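Side-chain contact in dihydrofolate reductase (Moritella profunda, PDB 3IA4), which binds NADPH and methotrexate and probably catalyses the NADPH-dependent reduction of 7,8-dihydrofolate to tetrahydrofolate, a key step of folate metabolism: residues V90-I95 against A109-L114. Sequence-based numbering, arbitrary orientation.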
loop_
_atom_site.group_PDB
_atom_site.type_symbol
_atom_site.label_atom_id
_atom_site.label_comp_id
_atom_site.label_asym_id
_atom_site.label_seq_id
_atom_site.Cartn_x
_atom_site.Cartn_y
_atom_site.Cartn_z
ATOM N N VAL A 90 7.062 -10.911 -12.954
ATOM C CA VAL A 90 5.860 -10.218 -13.363
ATOM C C VAL A 90 6.071 -8.798 -13.861
ATOM O O VAL A 90 7.153 -8.227 -13.744
ATOM C CB VAL A 90 4.845 -10.161 -12.160
ATOM C CG1 VAL A 90 4.353 -11.563 -11.824
ATOM C CG2 VAL A 90 5.490 -9.536 -10.968
ATOM N N GLU A 91 5.005 -8.210 -14.397
ATOM C CA GLU A 91 5.119 -6.858 -14.931
ATOM C C GLU A 91 5.380 -5.877 -13.781
ATOM O O GLU A 91 6.217 -5.006 -13.915
ATOM C CB GLU A 91 3.856 -6.501 -15.713
ATOM C CG GLU A 91 3.549 -5.027 -15.892
ATOM C CD GLU A 91 4.438 -4.295 -16.870
ATOM O OE1 GLU A 91 4.966 -4.903 -17.864
ATOM O OE2 GLU A 91 4.605 -3.067 -16.628
ATOM N N GLU A 92 4.682 -6.088 -12.653
ATOM C CA GLU A 92 4.667 -5.072 -11.575
ATOM C C GLU A 92 4.339 -5.749 -10.261
ATOM O O GLU A 92 3.389 -6.517 -10.186
ATOM C CB GLU A 92 3.582 -4.067 -11.914
ATOM C CG GLU A 92 3.506 -2.863 -11.021
ATOM C CD GLU A 92 2.464 -1.894 -11.493
ATOM O OE1 GLU A 92 1.514 -2.323 -12.201
ATOM O OE2 GLU A 92 2.549 -0.692 -11.181
ATOM N N LEU A 93 5.125 -5.418 -9.235
ATOM C CA LEU A 93 4.962 -5.894 -7.868
ATOM C C LEU A 93 4.321 -4.713 -7.106
ATOM O O LEU A 93 4.732 -3.568 -7.340
ATOM C CB LEU A 93 6.376 -6.183 -7.374
ATOM C CG LEU A 93 6.831 -6.485 -5.985
ATOM C CD1 LEU A 93 6.462 -5.296 -5.089
ATOM C CD2 LEU A 93 6.126 -7.732 -5.622
ATOM N N MET A 94 3.325 -4.948 -6.232
ATOM C CA MET A 94 2.700 -3.829 -5.467
ATOM C C MET A 94 3.006 -3.966 -3.983
ATOM O O MET A 94 2.570 -4.927 -3.366
ATOM C CB MET A 94 1.164 -3.800 -5.627
ATOM C CG MET A 94 0.630 -3.771 -7.044
ATOM S SD MET A 94 0.900 -2.170 -7.872
ATOM C CE MET A 94 -0.276 -1.176 -6.979
ATOM N N ILE A 95 3.752 -3.003 -3.412
ATOM C CA ILE A 95 3.973 -2.950 -1.956
ATOM C C ILE A 95 2.790 -2.232 -1.323
ATOM O O ILE A 95 2.493 -1.080 -1.716
ATOM C CB ILE A 95 5.270 -2.198 -1.670
ATOM C CG1 ILE A 95 6.524 -2.945 -2.268
ATOM C CG2 ILE A 95 5.394 -1.924 -0.168
ATOM C CD1 ILE A 95 6.977 -4.145 -1.489
ATOM N N ALA A 109 11.526 2.270 -5.340
ATOM C CA ALA A 109 10.225 2.269 -5.985
ATOM C C ALA A 109 10.291 2.997 -7.306
ATOM O O ALA A 109 10.883 4.090 -7.446
ATOM C CB ALA A 109 9.163 2.905 -5.085
ATOM N N ASP A 110 9.686 2.363 -8.286
ATOM C CA ASP A 110 9.555 2.993 -9.580
ATOM C C ASP A 110 8.290 3.884 -9.643
ATOM O O ASP A 110 8.278 4.864 -10.410
ATOM C CB ASP A 110 9.417 1.874 -10.633
ATOM C CG ASP A 110 10.687 1.032 -10.768
ATOM O OD1 ASP A 110 10.574 -0.206 -10.760
ATOM O OD2 ASP A 110 11.814 1.591 -10.917
ATOM N N ARG A 111 7.203 3.469 -8.957
ATOM C CA ARG A 111 5.931 4.194 -8.998
ATOM C C ARG A 111 5.333 4.229 -7.591
ATOM O O ARG A 111 5.535 3.281 -6.816
ATOM C CB ARG A 111 4.912 3.473 -9.911
ATOM C CG ARG A 111 5.294 3.376 -11.368
ATOM C CD ARG A 111 4.212 2.549 -12.039
ATOM N NE ARG A 111 4.411 2.604 -13.482
ATOM C CZ ARG A 111 3.643 1.923 -14.325
ATOM N NH1 ARG A 111 2.729 1.095 -13.839
ATOM N NH2 ARG A 111 3.844 2.019 -15.641
ATOM N N LEU A 112 4.588 5.287 -7.291
ATOM C CA LEU A 112 3.745 5.369 -6.110
ATOM C C LEU A 112 2.326 5.558 -6.582
ATOM O O LEU A 112 2.039 6.459 -7.368
ATOM C CB LEU A 112 4.117 6.581 -5.249
ATOM C CG LEU A 112 5.579 6.550 -4.735
ATOM C CD1 LEU A 112 5.840 7.851 -3.930
ATOM C CD2 LEU A 112 5.964 5.280 -3.951
ATOM N N TYR A 113 1.425 4.726 -6.089
ATOM C CA TYR A 113 0.011 4.900 -6.356
ATOM C C TYR A 113 -0.544 5.527 -5.085
ATOM O O TYR A 113 -0.781 4.844 -4.092
ATOM C CB TYR A 113 -0.676 3.531 -6.540
ATOM C CG TYR A 113 -0.337 2.780 -7.830
ATOM C CD1 TYR A 113 -1.374 2.336 -8.640
ATOM C CD2 TYR A 113 0.974 2.446 -8.179
ATOM C CE1 TYR A 113 -1.128 1.600 -9.758
ATOM C CE2 TYR A 113 1.237 1.699 -9.366
ATOM C CZ TYR A 113 0.147 1.268 -10.109
ATOM O OH TYR A 113 0.372 0.571 -11.285
ATOM N N LEU A 114 -0.717 6.841 -5.076
ATOM C CA LEU A 114 -1.148 7.516 -3.864
ATOM C C LEU A 114 -2.601 7.967 -3.944
ATOM O O LEU A 114 -3.012 8.665 -4.859
ATOM C CB LEU A 114 -0.286 8.771 -3.614
ATOM C CG LEU A 114 1.239 8.498 -3.478
ATOM C CD1 LEU A 114 2.023 9.732 -3.117
ATOM C CD2 LEU A 114 1.488 7.406 -2.406
HETATM O O HOH W 1 2.542 -1.450 -15.874
#
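Glu92 OE2 accepts hydrogen bonds from two side chains of 109-114. The phenol of Tyr113 donates from the syn side, with Tyr113 OH 2.5 Å from Glu92 OE2, a short bond close to the carboxylate plane. Arg111 NH1 adds a salt bridge 3.2 Å from Glu92 OE2, approaching from above the carboxylate plane with a bent N-H...O angle of 141°; carboxylate and guanidinium planes stand 78° apart, so no paired, coplanar bridge forms. With CG anti to the backbone N (chi1 -173°) and the chain extended beyond it, Glu92 reaches across strand 2-9, which lies between strands 92-97 and 111-117 in the sheet. Ser4 OG of that strand also hydrogen-bonds OE2, while Lys39 NZ forms a salt bridge with OE1. A water held by Glu91 OE2 bonds weakly to Arg111 NH1.

Next to these polar bonds, the bent chain of Met94 sets CE over the centre of the Tyr113 ring, 3.8 Å from its centroid, as a CH-pi contact. Met94 SD lies 4.5 Å from the Tyr113 ring centroid, which makes this a Met-aromatic pair. A phenylalanine in place of Tyr113 would probably cost Glu92 OE2 its phenol donor, leaving that oxygen to Arg111 and Ser4. With the partners described, both Glu92 oxygens are satisfied within a buried side-chain network on one face of the reductase sheet, and the neighbouring cationic groups are likely to stabilise the ionised carboxylate.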